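Side-chain contacts in signal transduction histidine kinase, LytS (Clostridium beijerinckii, PDB 5XSJ), which probably acts as a membrane sensor kinase that transfers a phosphoryl group from ATP to a histidine, here represented by its N-terminal helical portion: residues L16-I21 and G63-N68; D34-Y39 and V112-I117; I95-N100 and V105-D110. All blocks are in the same frame, centred on the assembly; numbering follows the deposited sequence.

Contact 1: residues L16-I21 and G63-N68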
ATOM      1  N   LEU B  16      10.126 -31.012 -10.333  1.00 55.08           N
ATOM      2  CA  LEU B  16      10.539 -30.770  -8.969  1.00 54.20           C
ATOM      3  C   LEU B  16      11.852 -30.018  -8.872  1.00 53.58           C
ATOM      4  O   LEU B  16      12.045 -29.202  -8.013  1.00 51.39           O
ATOM      5  CB  LEU B  16      10.683 -32.086  -8.249  1.00 55.71           C
ATOM      6  CG  LEU B  16      11.237 -32.071  -6.839  1.00 59.20           C
ATOM      7  CD1 LEU B  16      10.124 -31.763  -5.866  1.00 57.00           C
ATOM      8  CD2 LEU B  16      11.835 -33.414  -6.496  1.00 57.15           C
ATOM      9  N   ASN B  17      12.774 -30.345  -9.736  1.00 52.44           N
ATOM     10  CA  ASN B  17      14.031 -29.609  -9.832  1.00 51.25           C
ATOM     11  C   ASN B  17      13.808 -28.152 -10.242  1.00 47.16           C
ATOM     12  O   ASN B  17      14.475 -27.250  -9.747  1.00 45.57           O
ATOM     13  CB  ASN B  17      14.974 -30.305 -10.820  1.00 52.13           C
ATOM     14  CG  ASN B  17      16.234 -29.514 -11.076  1.00 54.11           C
ATOM     15  OD1 ASN B  17      17.093 -29.387 -10.196  1.00 54.43           O
ATOM     16  ND2 ASN B  17      16.365 -28.984 -12.293  1.00 54.92           N
ATOM     17  N   ASN B  18      12.854 -27.925 -11.135  1.00 47.92           N
ATOM     18  CA  ASN B  18      12.502 -26.574 -11.542  1.00 47.96           C
ATOM     19  C   ASN B  18      11.939 -25.734 -10.404  1.00 45.10           C
ATOM     20  O   ASN B  18      12.190 -24.534 -10.321  1.00 40.66           O
ATOM     21  CB  ASN B  18      11.498 -26.614 -12.685  1.00 48.24           C
ATOM     22  CG  ASN B  18      12.146 -26.961 -14.000  1.00 47.76           C
ATOM     23  OD1 ASN B  18      13.338 -26.727 -14.191  1.00 51.38           O
ATOM     24  ND2 ASN B  18      11.365 -27.510 -14.919  1.00 51.24           N
ATOM     25  N   MET B  19      11.190 -26.349  -9.505  1.00 46.72           N
ATOM     26  CA  MET B  19      10.633 -25.537  -8.447  1.00 48.87           C
ATOM     27  C   MET B  19      11.589 -25.456  -7.268  1.00 46.22           C
ATOM     28  O   MET B  19      11.484 -24.549  -6.450  1.00 43.09           O
ATOM     29  CB  MET B  19       9.249 -26.045  -8.040  1.00 51.50           C
ATOM     30  CG  MET B  19       9.190 -27.260  -7.174  1.00 56.00           C
ATOM     31  SD  MET B  19       7.283 -27.785  -7.058  1.00 74.22           S
ATOM     32  CE  MET B  19       7.121 -28.723  -8.758  1.00 61.29           C
ATOM     33  N   LEU B  20      12.544 -26.375  -7.191  1.00 43.92           N
ATOM     34  CA  LEU B  20      13.658 -26.179  -6.271  1.00 42.45           C
ATOM     35  C   LEU B  20      14.444 -24.932  -6.670  1.00 39.56           C
ATOM     36  O   LEU B  20      14.781 -24.099  -5.827  1.00 36.48           O
ATOM     37  CB  LEU B  20      14.583 -27.394  -6.249  1.00 45.93           C
ATOM     38  CG  LEU B  20      14.080 -28.602  -5.462  1.00 50.44           C
ATOM     39  CD1 LEU B  20      15.191 -29.642  -5.351  1.00 52.87           C
ATOM     40  CD2 LEU B  20      13.605 -28.162  -4.085  1.00 47.42           C
ATOM     41  N   ILE B  21      14.725 -24.812  -7.965  1.00 38.42           N
ATOM     42  CA  ILE B  21      15.491 -23.684  -8.483  1.00 37.75           C
ATOM     43  C   ILE B  21      14.713 -22.384  -8.292  1.00 37.03           C
ATOM     44  O   ILE B  21      15.281 -21.360  -7.890  1.00 37.01           O
ATOM     45  CB  ILE B  21      15.848 -23.871  -9.982  1.00 39.23           C
ATOM     46  CG1 ILE B  21      16.767 -25.093 -10.153  1.00 44.52           C
ATOM     47  CG2 ILE B  21      16.536 -22.610 -10.531  1.00 34.66           C
ATOM     48  CD1 ILE B  21      17.129 -25.438 -11.598  1.00 43.09           C
ATOM     49  N   GLY B  63      18.413 -17.135 -15.501  1.00 32.55           N
ATOM     50  CA  GLY B  63      18.972 -17.433 -16.812  1.00 32.53           C
ATOM     51  C   GLY B  63      18.945 -18.924 -17.112  1.00 34.86           C
ATOM     52  O   GLY B  63      18.650 -19.336 -18.227  1.00 38.88           O
ATOM     53  N   ASN B  64      19.233 -19.742 -16.109  1.00 34.87           N
ATOM     54  CA  ASN B  64      19.235 -21.179 -16.312  1.00 38.50           C
ATOM     55  C   ASN B  64      17.845 -21.698 -16.660  1.00 39.51           C
ATOM     56  O   ASN B  64      17.693 -22.463 -17.603  1.00 43.07           O
ATOM     57  CB  ASN B  64      19.779 -21.899 -15.079  1.00 38.27           C
ATOM     58  CG  ASN B  64      19.815 -23.414 -15.262  1.00 48.77           C
ATOM     59  OD1 ASN B  64      20.532 -23.927 -16.125  1.00 54.39           O
ATOM     60  ND2 ASN B  64      19.040 -24.132 -14.451  1.00 47.31           N
ATOM     61  N   LEU B  65      16.835 -21.279 -15.902  1.00 39.47           N
ATOM     62  CA  LEU B  65      15.442 -21.657 -16.183  1.00 39.82           C
ATOM     63  C   LEU B  65      14.974 -21.184 -17.552  1.00 38.94           C
ATOM     64  O   LEU B  65      14.167 -21.850 -18.192  1.00 41.13           O
ATOM     65  CB  LEU B  65      14.500 -21.090 -15.114  1.00 38.19           C
ATOM     66  CG  LEU B  65      14.587 -21.675 -13.706  1.00 38.63           C
ATOM     67  CD1 LEU B  65      13.612 -20.965 -12.775  1.00 37.89           C
ATOM     68  CD2 LEU B  65      14.302 -23.173 -13.737  1.00 41.03           C
ATOM     69  N   LYS B  66      15.468 -20.030 -17.993  1.00 39.48           N
ATOM     70  CA  LYS B  66      15.071 -19.471 -19.287  1.00 42.29           C
ATOM     71  C   LYS B  66      15.546 -20.349 -20.425  1.00 48.94           C
ATOM     72  O   LYS B  66      14.944 -20.361 -21.496  1.00 49.70           O
ATOM     73  CB  LYS B  66      15.624 -18.061 -19.488  1.00 41.58           C
ATOM     74  CG  LYS B  66      15.008 -17.007 -18.585  1.00 42.27           C
ATOM     75  CD  LYS B  66      14.792 -15.688 -19.309  1.00 42.34           C
ATOM     76  CE  LYS B  66      16.086 -15.000 -19.620  1.00 42.87           C
ATOM     77  NZ  LYS B  66      15.842 -13.665 -20.245  1.00 45.16           N
ATOM     78  N   LYS B  67      16.639 -21.069 -20.186  1.00 47.99           N
ATOM     79  CA  LYS B  67      17.190 -21.994 -21.169  1.00 51.56           C
ATOM     80  C   LYS B  67      16.206 -23.117 -21.465  1.00 52.73           C
ATOM     81  O   LYS B  67      16.076 -23.552 -22.610  1.00 57.73           O
ATOM     82  CB  LYS B  67      18.514 -22.579 -20.675  1.00 49.89           C
ATOM     83  CG  LYS B  67      19.749 -21.808 -21.094  1.00 52.25           C
ATOM     84  CD  LYS B  67      20.960 -22.234 -20.255  1.00 55.18           C
ATOM     85  CE  LYS B  67      21.009 -23.752 -20.072  1.00 58.28           C
ATOM     86  NZ  LYS B  67      22.035 -24.193 -19.081  1.00 61.89           N
ATOM     87  N   ASN B  68      15.511 -23.579 -20.428  1.00 53.04           N
ATOM     88  CA  ASN B  68      14.624 -24.736 -20.555  1.00 57.03           C
ATOM     89  C   ASN B  68      13.129 -24.405 -20.465  1.00 56.33           C
ATOM     90  O   ASN B  68      12.334 -25.250 -20.052  1.00 58.90           O
ATOM     91  CB  ASN B  68      14.956 -25.782 -19.475  1.00 57.99           C
ATOM     92  CG  ASN B  68      16.435 -26.180 -19.455  1.00 61.88           C
ATOM     93  OD1 ASN B  68      17.307 -25.457 -19.949  1.00 59.98           O
ATOM     94  ND2 ASN B  68      16.716 -27.347 -18.876  1.00 63.82           N
TER
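Ile-21 reaches across to Leu-65 and Asn-64 with two different branches, and its rotamer decides which branch meets which partner. CG2 stands anti to the backbone N and rests against the forked end of Leu-65, 3.8 Å from Leu-65 CG and almost as near both of its methyls. The other branch, extended through CG1, carries CD1 to the amide nitrogen of Asn-64, with 3.7 Å between Ile-21 CD1 and Asn-64 ND2. These last two side chains cross at about a right angle, whereas Ile-21 and Leu-65 slide past each other in opposite directions. One turn earlier, Asn-18 has CG beside its own backbone N (chi1 -76°) and sets OD1 3.7 Å from Leu-65 CD2, so one leucine methyl is shared between an amide oxygen and Ile-21. Asn-64 turns its oxygen elsewhere, toward a weak hydrogen bond from Lys-67 NZ.

The two short helical segments run antiparallel at 154°, their axes 11.0 Å apart, as expected of the first helical hairpin of a bundle made from helices 15-42 and 45-67. Leu-77 of helix 73-99 also touches Leu-65, and Phe-132 of helix 104-133 touches Asn-18. Ile-21 and Leu-65 bury the most surface at this partly buried seam, and the amides of Asn-18 and Asn-64 make only van der Waals contacts across it, so the contact depends on shape and apolar packing.

Contact 2: residues D34-Y39 and V112-I117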
ATOM      1  N   ASP B  34      17.346  -8.017   1.963  1.00 29.13           N
ATOM      2  CA  ASP B  34      17.584  -7.908   3.389  1.00 29.13           C
ATOM      3  C   ASP B  34      18.982  -7.355   3.684  1.00 33.51           C
ATOM      4  O   ASP B  34      19.147  -6.444   4.507  1.00 32.92           O
ATOM      5  CB  ASP B  34      17.386  -9.278   4.034  1.00 32.17           C
ATOM      6  CG  ASP B  34      17.543  -9.243   5.536  1.00 37.14           C
ATOM      7  OD1 ASP B  34      17.375  -8.159   6.138  1.00 41.45           O
ATOM      8  OD2 ASP B  34      17.833 -10.306   6.117  1.00 42.26           O
ATOM      9  N   ASN B  35      19.986  -7.884   2.986  1.00 29.37           N
ATOM     10  CA  ASN B  35      21.346  -7.420   3.174  1.00 30.30           C
ATOM     11  C   ASN B  35      21.511  -6.002   2.658  1.00 29.80           C
ATOM     12  O   ASN B  35      22.135  -5.176   3.318  1.00 30.40           O
ATOM     13  CB  ASN B  35      22.329  -8.377   2.493  1.00 29.44           C
ATOM     14  CG  ASN B  35      22.566  -9.624   3.317  1.00 31.82           C
ATOM     15  OD1 ASN B  35      23.318  -9.588   4.278  1.00 33.99           O
ATOM     16  ND2 ASN B  35      21.888 -10.722   2.974  1.00 30.91           N
ATOM     17  N   PHE B  36      20.919  -5.725   1.496  1.00 28.51           N
ATOM     18  CA  PHE B  36      20.864  -4.365   0.946  1.00 28.33           C
ATOM     19  C   PHE B  36      20.316  -3.359   1.962  1.00 30.43           C
ATOM     20  O   PHE B  36      20.939  -2.337   2.225  1.00 29.87           O
ATOM     21  CB  PHE B  36      20.004  -4.351  -0.327  1.00 25.65           C
ATOM     22  CG  PHE B  36      19.635  -2.975  -0.807  1.00 27.15           C
ATOM     23  CD1 PHE B  36      20.569  -2.166  -1.436  1.00 27.62           C
ATOM     24  CD2 PHE B  36      18.339  -2.498  -0.654  1.00 28.14           C
ATOM     25  CE1 PHE B  36      20.229  -0.901  -1.894  1.00 27.12           C
ATOM     26  CE2 PHE B  36      17.989  -1.234  -1.112  1.00 28.61           C
ATOM     27  CZ  PHE B  36      18.934  -0.432  -1.732  1.00 29.05           C
ATOM     28  N   ASN B  37      19.142  -3.663   2.521  1.00 30.06           N
ATOM     29  CA  ASN B  37      18.524  -2.840   3.555  1.00 32.33           C
ATOM     30  C   ASN B  37      19.468  -2.562   4.723  1.00 31.75           C
ATOM     31  O   ASN B  37      19.672  -1.411   5.115  1.00 33.49           O
ATOM     32  CB  ASN B  37      17.254  -3.513   4.078  1.00 30.43           C
ATOM     33  CG  ASN B  37      16.080  -3.417   3.099  1.00 33.56           C
ATOM     34  OD1 ASN B  37      16.055  -2.564   2.211  1.00 32.87           O
ATOM     35  ND2 ASN B  37      15.099  -4.290   3.275  1.00 30.11           N
ATOM     36  N   GLN B  38      20.046  -3.618   5.280  1.00 31.92           N
ATOM     37  CA  GLN B  38      20.984  -3.460   6.393  1.00 33.58           C
ATOM     38  C   GLN B  38      22.184  -2.625   6.007  1.00 33.81           C
ATOM     39  O   GLN B  38      22.677  -1.838   6.813  1.00 37.58           O
ATOM     40  CB  GLN B  38      21.450  -4.823   6.907  1.00 33.82           C
ATOM     41  CG  GLN B  38      20.326  -5.650   7.550  1.00 33.95           C
ATOM     42  CD  GLN B  38      20.790  -7.051   7.885  1.00 39.71           C
ATOM     43  OE1 GLN B  38      21.721  -7.241   8.673  1.00 44.30           O
ATOM     44  NE2 GLN B  38      20.182  -8.041   7.246  1.00 37.41           N
ATOM     45  N   TYR B  39      22.658  -2.780   4.774  1.00 30.63           N
ATOM     46  CA  TYR B  39      23.817  -2.010   4.343  1.00 30.95           C
ATOM     47  C   TYR B  39      23.518  -0.518   4.311  1.00 34.19           C
ATOM     48  O   TYR B  39      24.298   0.282   4.828  1.00 33.64           O
ATOM     49  CB  TYR B  39      24.304  -2.455   2.969  1.00 31.45           C
ATOM     50  CG  TYR B  39      25.491  -1.645   2.489  1.00 31.52           C
ATOM     51  CD1 TYR B  39      26.714  -1.700   3.165  1.00 33.82           C
ATOM     52  CD2 TYR B  39      25.394  -0.824   1.377  1.00 31.18           C
ATOM     53  CE1 TYR B  39      27.815  -0.953   2.740  1.00 34.87           C
ATOM     54  CE2 TYR B  39      26.489  -0.074   0.935  1.00 34.49           C
ATOM     55  CZ  TYR B  39      27.695  -0.147   1.624  1.00 36.92           C
ATOM     56  OH  TYR B  39      28.778   0.578   1.188  1.00 38.14           O
ATOM     57  N   VAL B 112      13.053   3.005  -1.862  1.00 32.01           N
ATOM     58  CA  VAL B 112      11.695   2.488  -1.887  1.00 31.60           C
ATOM     59  C   VAL B 112      11.445   1.577  -3.085  1.00 29.27           C
ATOM     60  O   VAL B 112      10.909   0.476  -2.929  1.00 27.87           O
ATOM     61  CB  VAL B 112      10.679   3.652  -1.901  1.00 34.17           C
ATOM     62  CG1 VAL B 112       9.294   3.158  -2.275  1.00 31.75           C
ATOM     63  CG2 VAL B 112      10.658   4.320  -0.541  1.00 36.78           C
ATOM     64  N   ALA B 113      11.829   2.024  -4.277  1.00 28.80           N
ATOM     65  CA  ALA B 113      11.591   1.211  -5.479  1.00 29.24           C
ATOM     66  C   ALA B 113      12.275  -0.153  -5.376  1.00 29.00           C
ATOM     67  O   ALA B 113      11.685  -1.168  -5.733  1.00 29.26           O
ATOM     68  CB  ALA B 113      12.054   1.946  -6.735  1.00 27.95           C
ATOM     69  N   ALA B 114      13.494  -0.189  -4.852  1.00 29.41           N
ATOM     70  CA  ALA B 114      14.196  -1.462  -4.669  1.00 29.39           C
ATOM     71  C   ALA B 114      13.390  -2.446  -3.821  1.00 28.50           C
ATOM     72  O   ALA B 114      13.302  -3.625  -4.155  1.00 28.52           O
ATOM     73  CB  ALA B 114      15.567  -1.226  -4.049  1.00 27.08           C
ATOM     74  N   LYS B 115      12.795  -1.971  -2.726  1.00 30.42           N
ATOM     75  CA  LYS B 115      11.916  -2.820  -1.904  1.00 29.42           C
ATOM     76  C   LYS B 115      10.706  -3.282  -2.686  1.00 29.18           C
ATOM     77  O   LYS B 115      10.325  -4.455  -2.636  1.00 30.93           O
ATOM     78  CB  LYS B 115      11.410  -2.080  -0.667  1.00 31.06           C
ATOM     79  CG  LYS B 115      12.473  -1.415   0.199  1.00 38.10           C
ATOM     80  CD  LYS B 115      11.786  -0.512   1.246  1.00 38.80           C
ATOM     81  CE  LYS B 115      12.792   0.183   2.122  1.00 40.65           C
ATOM     82  NZ  LYS B 115      13.687  -0.848   2.727  1.00 42.60           N
ATOM     83  N   ASN B 116      10.061  -2.333  -3.360  1.00 28.79           N
ATOM     84  CA  ASN B 116       8.865  -2.632  -4.150  1.00 29.03           C
ATOM     85  C   ASN B 116       9.191  -3.619  -5.246  1.00 27.19           C
ATOM     86  O   ASN B 116       8.473  -4.591  -5.442  1.00 29.00           O
ATOM     87  CB  ASN B 116       8.263  -1.358  -4.780  1.00 26.09           C
ATOM     88  CG  ASN B 116       7.595  -0.451  -3.759  1.00 29.82           C
ATOM     89  OD1 ASN B 116       7.190  -0.902  -2.688  1.00 29.12           O
ATOM     90  ND2 ASN B 116       7.458   0.831  -4.097  1.00 29.97           N
ATOM     91  N   ILE B 117      10.273  -3.362  -5.973  1.00 25.43           N
ATOM     92  CA  ILE B 117      10.601  -4.221  -7.097  1.00 27.28           C
ATOM     93  C   ILE B 117      10.968  -5.626  -6.613  1.00 26.58           C
ATOM     94  O   ILE B 117      10.597  -6.615  -7.236  1.00 25.56           O
ATOM     95  CB  ILE B 117      11.740  -3.643  -7.940  1.00 27.93           C
ATOM     96  CG1 ILE B 117      11.313  -2.308  -8.560  1.00 24.99           C
ATOM     97  CG2 ILE B 117      12.134  -4.623  -9.038  1.00 25.86           C
ATOM     98  CD1 ILE B 117      12.458  -1.569  -9.252  1.00 28.68           C
TER
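Lys-115 and Asn-37 are brought together by their torsions: the lysine chain runs extended until a bend at its last torsion (chi4 -54°) turns NZ to the amide of Asn-37, which meets it with CG beside its own backbone N. Next to them, CG of Phe-36 lies anti to the backbone N, which sends the ring out toward Ala-114. The setting is a four-helix bundle, in which the first helix, 15-42, faces the last, 104-133, and the two run broadly in opposite directions.

The backbones stay well separated, with 9.2 Å between the CA atoms of Phe-36 and Ala-114, and the side chains must span the interval. On the apolar side, the ring bridges the gap to the alanine methyl: Phe-36 CE2 comes to 3.8 Å from Ala-114 CB, the methyl approaching the ring obliquely. Thr-94 of helix 73-99 also packs on Phe-36.

On the polar side, Lys-115 NZ donates a hydrogen bond to Asn-37 OD1. The same ammonium makes a cation-pi interaction with Phe-111. Polar side chains from a chain of another protein pack on Asn-37 and on Lys-115, so this pair belongs at once to the seam between helices and to the interface with a partner.

Rather than following a lone pair, the ammonium sits over the amide: Lys-115 NZ lies 3.0 Å from Asn-37 OD1, with a C=O...N angle of 107° and a position 58° out of the carbonyl plane.

Contact 3: residues I95-N100 and V105-D110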
ATOM      1  N   ILE B  95      22.817   2.503  -3.514  1.00 31.00           N
ATOM      2  CA  ILE B  95      24.125   2.267  -2.910  1.00 32.84           C
ATOM      3  C   ILE B  95      25.092   3.376  -3.314  1.00 35.51           C
ATOM      4  O   ILE B  95      25.857   3.899  -2.505  1.00 36.27           O
ATOM      5  CB  ILE B  95      24.688   0.890  -3.332  1.00 31.58           C
ATOM      6  CG1 ILE B  95      23.890  -0.236  -2.681  1.00 29.37           C
ATOM      7  CG2 ILE B  95      26.159   0.763  -2.973  1.00 33.18           C
ATOM      8  CD1 ILE B  95      24.332  -1.595  -3.144  1.00 28.03           C
ATOM      9  N   SER B  96      25.019   3.753  -4.581  1.00 35.07           N
ATOM     10  CA  SER B  96      25.850   4.816  -5.112  1.00 37.72           C
ATOM     11  C   SER B  96      25.619   6.167  -4.421  1.00 37.33           C
ATOM     12  O   SER B  96      26.572   6.843  -4.061  1.00 39.94           O
ATOM     13  CB  SER B  96      25.613   4.935  -6.613  1.00 35.45           C
ATOM     14  OG  SER B  96      26.384   5.976  -7.157  1.00 45.58           O
ATOM     15  N   ALA B  97      24.368   6.566  -4.238  1.00 37.34           N
ATOM     16  CA  ALA B  97      24.071   7.819  -3.547  1.00 37.95           C
ATOM     17  C   ALA B  97      24.449   7.723  -2.077  1.00 38.17           C
ATOM     18  O   ALA B  97      24.938   8.680  -1.485  1.00 39.32           O
ATOM     19  CB  ALA B  97      22.586   8.185  -3.694  1.00 38.90           C
ATOM     20  N   TYR B  98      24.218   6.554  -1.492  1.00 36.13           N
ATOM     21  CA  TYR B  98      24.552   6.311  -0.099  1.00 34.72           C
ATOM     22  C   TYR B  98      26.048   6.479   0.159  1.00 39.63           C
ATOM     23  O   TYR B  98      26.456   7.147   1.112  1.00 39.43           O
ATOM     24  CB  TYR B  98      24.115   4.908   0.306  1.00 34.14           C
ATOM     25  CG  TYR B  98      24.586   4.481   1.678  1.00 35.82           C
ATOM     26  CD1 TYR B  98      24.023   5.022   2.822  1.00 34.86           C
ATOM     27  CD2 TYR B  98      25.584   3.530   1.830  1.00 36.02           C
ATOM     28  CE1 TYR B  98      24.433   4.632   4.074  1.00 34.97           C
ATOM     29  CE2 TYR B  98      26.013   3.137   3.088  1.00 35.19           C
ATOM     30  CZ  TYR B  98      25.427   3.693   4.202  1.00 35.41           C
ATOM     31  OH  TYR B  98      25.825   3.316   5.456  1.00 38.06           O
ATOM     32  N   GLU B  99      26.864   5.861  -0.687  1.00 39.61           N
ATOM     33  CA  GLU B  99      28.308   5.861  -0.480  1.00 38.22           C
ATOM     34  C   GLU B  99      28.915   7.233  -0.786  1.00 40.95           C
ATOM     35  O   GLU B  99      29.980   7.570  -0.283  1.00 40.67           O
ATOM     36  CB  GLU B  99      28.951   4.770  -1.325  1.00 36.58           C
ATOM     37  CG  GLU B  99      28.588   3.383  -0.844  1.00 35.78           C
ATOM     38  CD  GLU B  99      29.202   2.283  -1.690  1.00 36.53           C
ATOM     39  OE1 GLU B  99      29.581   2.577  -2.842  1.00 39.30           O
ATOM     40  OE2 GLU B  99      29.304   1.128  -1.203  1.00 33.60           O
ATOM     41  N   ASN B 100      28.218   8.013  -1.608  1.00 40.53           N
ATOM     42  CA  ASN B 100      28.536   9.423  -1.832  1.00 40.76           C
ATOM     43  C   ASN B 100      28.095  10.337  -0.699  1.00 43.03           C
ATOM     44  O   ASN B 100      28.244  11.555  -0.789  1.00 44.26           O
ATOM     45  CB  ASN B 100      27.885   9.919  -3.119  1.00 42.19           C
ATOM     46  CG  ASN B 100      28.838   9.922  -4.272  1.00 49.77           C
ATOM     47  OD1 ASN B 100      29.646  10.843  -4.415  1.00 56.54           O
ATOM     48  ND2 ASN B 100      28.759   8.890  -5.113  1.00 49.11           N
ATOM     49  N   VAL B 105      16.952  12.409   0.868  1.00 39.07           N
ATOM     50  CA  VAL B 105      16.046  12.916  -0.155  1.00 41.76           C
ATOM     51  C   VAL B 105      16.492  12.508  -1.564  1.00 40.52           C
ATOM     52  O   VAL B 105      15.663  12.344  -2.465  1.00 40.84           O
ATOM     53  CB  VAL B 105      15.919  14.471  -0.068  1.00 44.82           C
ATOM     54  CG1 VAL B 105      17.247  15.163  -0.424  1.00 45.97           C
ATOM     55  CG2 VAL B 105      14.789  14.973  -0.948  1.00 41.91           C
ATOM     56  N   PHE B 106      17.792  12.302  -1.748  1.00 40.83           N
ATOM     57  CA  PHE B 106      18.306  11.936  -3.065  1.00 42.14           C
ATOM     58  C   PHE B 106      18.193  10.448  -3.399  1.00 41.59           C
ATOM     59  O   PHE B 106      18.215  10.096  -4.574  1.00 41.91           O
ATOM     60  CB  PHE B 106      19.761  12.399  -3.211  1.00 44.80           C
ATOM     61  CG  PHE B 106      19.897  13.892  -3.221  1.00 51.83           C
ATOM     62  CD1 PHE B 106      19.366  14.638  -4.271  1.00 51.10           C
ATOM     63  CD2 PHE B 106      20.512  14.562  -2.170  1.00 51.74           C
ATOM     64  CE1 PHE B 106      19.458  16.023  -4.280  1.00 55.37           C
ATOM     65  CE2 PHE B 106      20.616  15.952  -2.175  1.00 55.38           C
ATOM     66  CZ  PHE B 106      20.090  16.683  -3.231  1.00 55.66           C
ATOM     67  N   TYR B 107      18.066   9.573  -2.399  1.00 40.38           N
ATOM     68  CA  TYR B 107      17.889   8.155  -2.720  1.00 37.88           C
ATOM     69  C   TYR B 107      16.627   7.522  -2.141  1.00 35.84           C
ATOM     70  O   TYR B 107      16.461   6.305  -2.215  1.00 33.61           O
ATOM     71  CB  TYR B 107      19.113   7.343  -2.287  1.00 36.56           C
ATOM     72  CG  TYR B 107      19.514   7.439  -0.834  1.00 36.17           C
ATOM     73  CD1 TYR B 107      19.035   6.528   0.105  1.00 34.21           C
ATOM     74  CD2 TYR B 107      20.419   8.404  -0.407  1.00 39.83           C
ATOM     75  CE1 TYR B 107      19.422   6.595   1.432  1.00 36.47           C
ATOM     76  CE2 TYR B 107      20.815   8.484   0.921  1.00 38.07           C
ATOM     77  CZ  TYR B 107      20.314   7.580   1.836  1.00 39.72           C
ATOM     78  OH  TYR B 107      20.701   7.656   3.154  1.00 38.51           O
ATOM     79  N   TYR B 108      15.736   8.347  -1.597  1.00 35.73           N
ATOM     80  CA  TYR B 108      14.488   7.863  -1.025  1.00 35.62           C
ATOM     81  C   TYR B 108      13.691   7.037  -2.033  1.00 34.31           C
ATOM     82  O   TYR B 108      13.298   5.912  -1.744  1.00 33.99           O
ATOM     83  CB  TYR B 108      13.644   9.032  -0.516  1.00 35.93           C
ATOM     84  CG  TYR B 108      12.248   8.630  -0.114  1.00 37.74           C
ATOM     85  CD1 TYR B 108      11.998   8.052   1.125  1.00 38.21           C
ATOM     86  CD2 TYR B 108      11.171   8.817  -0.982  1.00 37.03           C
ATOM     87  CE1 TYR B 108      10.709   7.667   1.494  1.00 38.16           C
ATOM     88  CE2 TYR B 108       9.887   8.440  -0.625  1.00 38.71           C
ATOM     89  CZ  TYR B 108       9.659   7.865   0.612  1.00 40.01           C
ATOM     90  OH  TYR B 108       8.373   7.489   0.956  1.00 41.29           O
ATOM     91  N   ASP B 109      13.477   7.597  -3.218  1.00 35.63           N
ATOM     92  CA  ASP B 109      12.728   6.918  -4.278  1.00 35.94           C
ATOM     93  C   ASP B 109      13.360   5.592  -4.701  1.00 34.24           C
ATOM     94  O   ASP B 109      12.680   4.575  -4.775  1.00 33.05           O
ATOM     95  CB  ASP B 109      12.604   7.830  -5.501  1.00 36.69           C
ATOM     96  CG  ASP B 109      11.587   8.940  -5.296  1.00 42.75           C
ATOM     97  OD1 ASP B 109      10.916   8.930  -4.238  1.00 40.11           O
ATOM     98  OD2 ASP B 109      11.452   9.810  -6.193  1.00 44.54           O
ATOM     99  N   ASP B 110      14.659   5.617  -4.996  1.00 34.78           N
ATOM    100  CA  ASP B 110      15.386   4.405  -5.373  1.00 32.89           C
ATOM    101  C   ASP B 110      15.339   3.367  -4.273  1.00 29.78           C
ATOM    102  O   ASP B 110      15.230   2.184  -4.539  1.00 31.51           O
ATOM    103  CB  ASP B 110      16.845   4.722  -5.697  1.00 32.96           C
ATOM    104  CG  ASP B 110      17.009   5.443  -7.014  1.00 37.21           C
ATOM    105  OD1 ASP B 110      16.234   5.150  -7.944  1.00 34.15           O
ATOM    106  OD2 ASP B 110      17.928   6.285  -7.126  1.00 40.53           O
TER
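Tyr-107 faces Ala-97 with its stem and Tyr-98 with its hydroxyl, so a single side chain spans two successive residues of the opposing helix. The stem contact is the closer. Ala-97 CB lies 3.8 Å from Tyr-107 CB, and the same methyl is 3.9 Å from Tyr-107 CD2, meeting the ring obliquely. The CA atoms of this pair are only 6.2 Å apart, a close approach suited to a residue as small as alanine.

From there the Tyr-107 ring extends alongside Tyr-98. Its CG occupies the crowded position between the backbone N and the carbonyl carbon (chi1 56°), a choice that lays the ring along the flank of helix 73-99. The two ring planes are nearly perpendicular, but the meeting is peripheral: Tyr-107 OH stands at the edge of the Tyr-98 ring, near its plane and 4.3 Å from Tyr-98 CD1.

At the end of helix 73-99, Ser-96 O receives both Asn-100 N and Asn-100 ND2, which arrive from opposite faces of its carbonyl plane; the side-chain hydrogen bond, 3.2 Å from Asn-100 ND2 to Ser-96 O, is fairly straight at 164°. Separately, helix 104-133 is kinked within its course, the backbone N atoms of Asp-109 and Asp-110 lacking bonds to the preceding turn.

Helices 73-99 and 104-133 thus meet as a tight hairpin, closed over by helix 15-42, whose Ile-40 touches both Tyr-98 and Tyr-107. Tyr-39 of that helix meets Tyr-98 edge-to-face, while Ile-95, on the side away from Tyr-107, packs on Tyr-51 of helix 45-67.

Overall arrangement
Together the contacts sample both sides of the centre of an all-helical bundle. Contact 1 joins helices 15-42 and 45-67 on one side; contacts 2 and 3 lie on the other, their centres 25 Å and 34 Å from that of contact 1, contact 3 being farther out. Contact 2 brings helix 15-42 to helix 104-133, and contact 3, between helices 73-99 and 104-133, falls within the span it encloses. Those two have centres 12 Å apart and touch, with a probable hydrogen bond between Tyr-39 OH and Glu-99 OE2. Helix 15-42 thus serves both sides. Contacts 2 and 3 lie against another protein and contact 1 beside the second subunit, consistent with a sensor portion that takes part in the assembly.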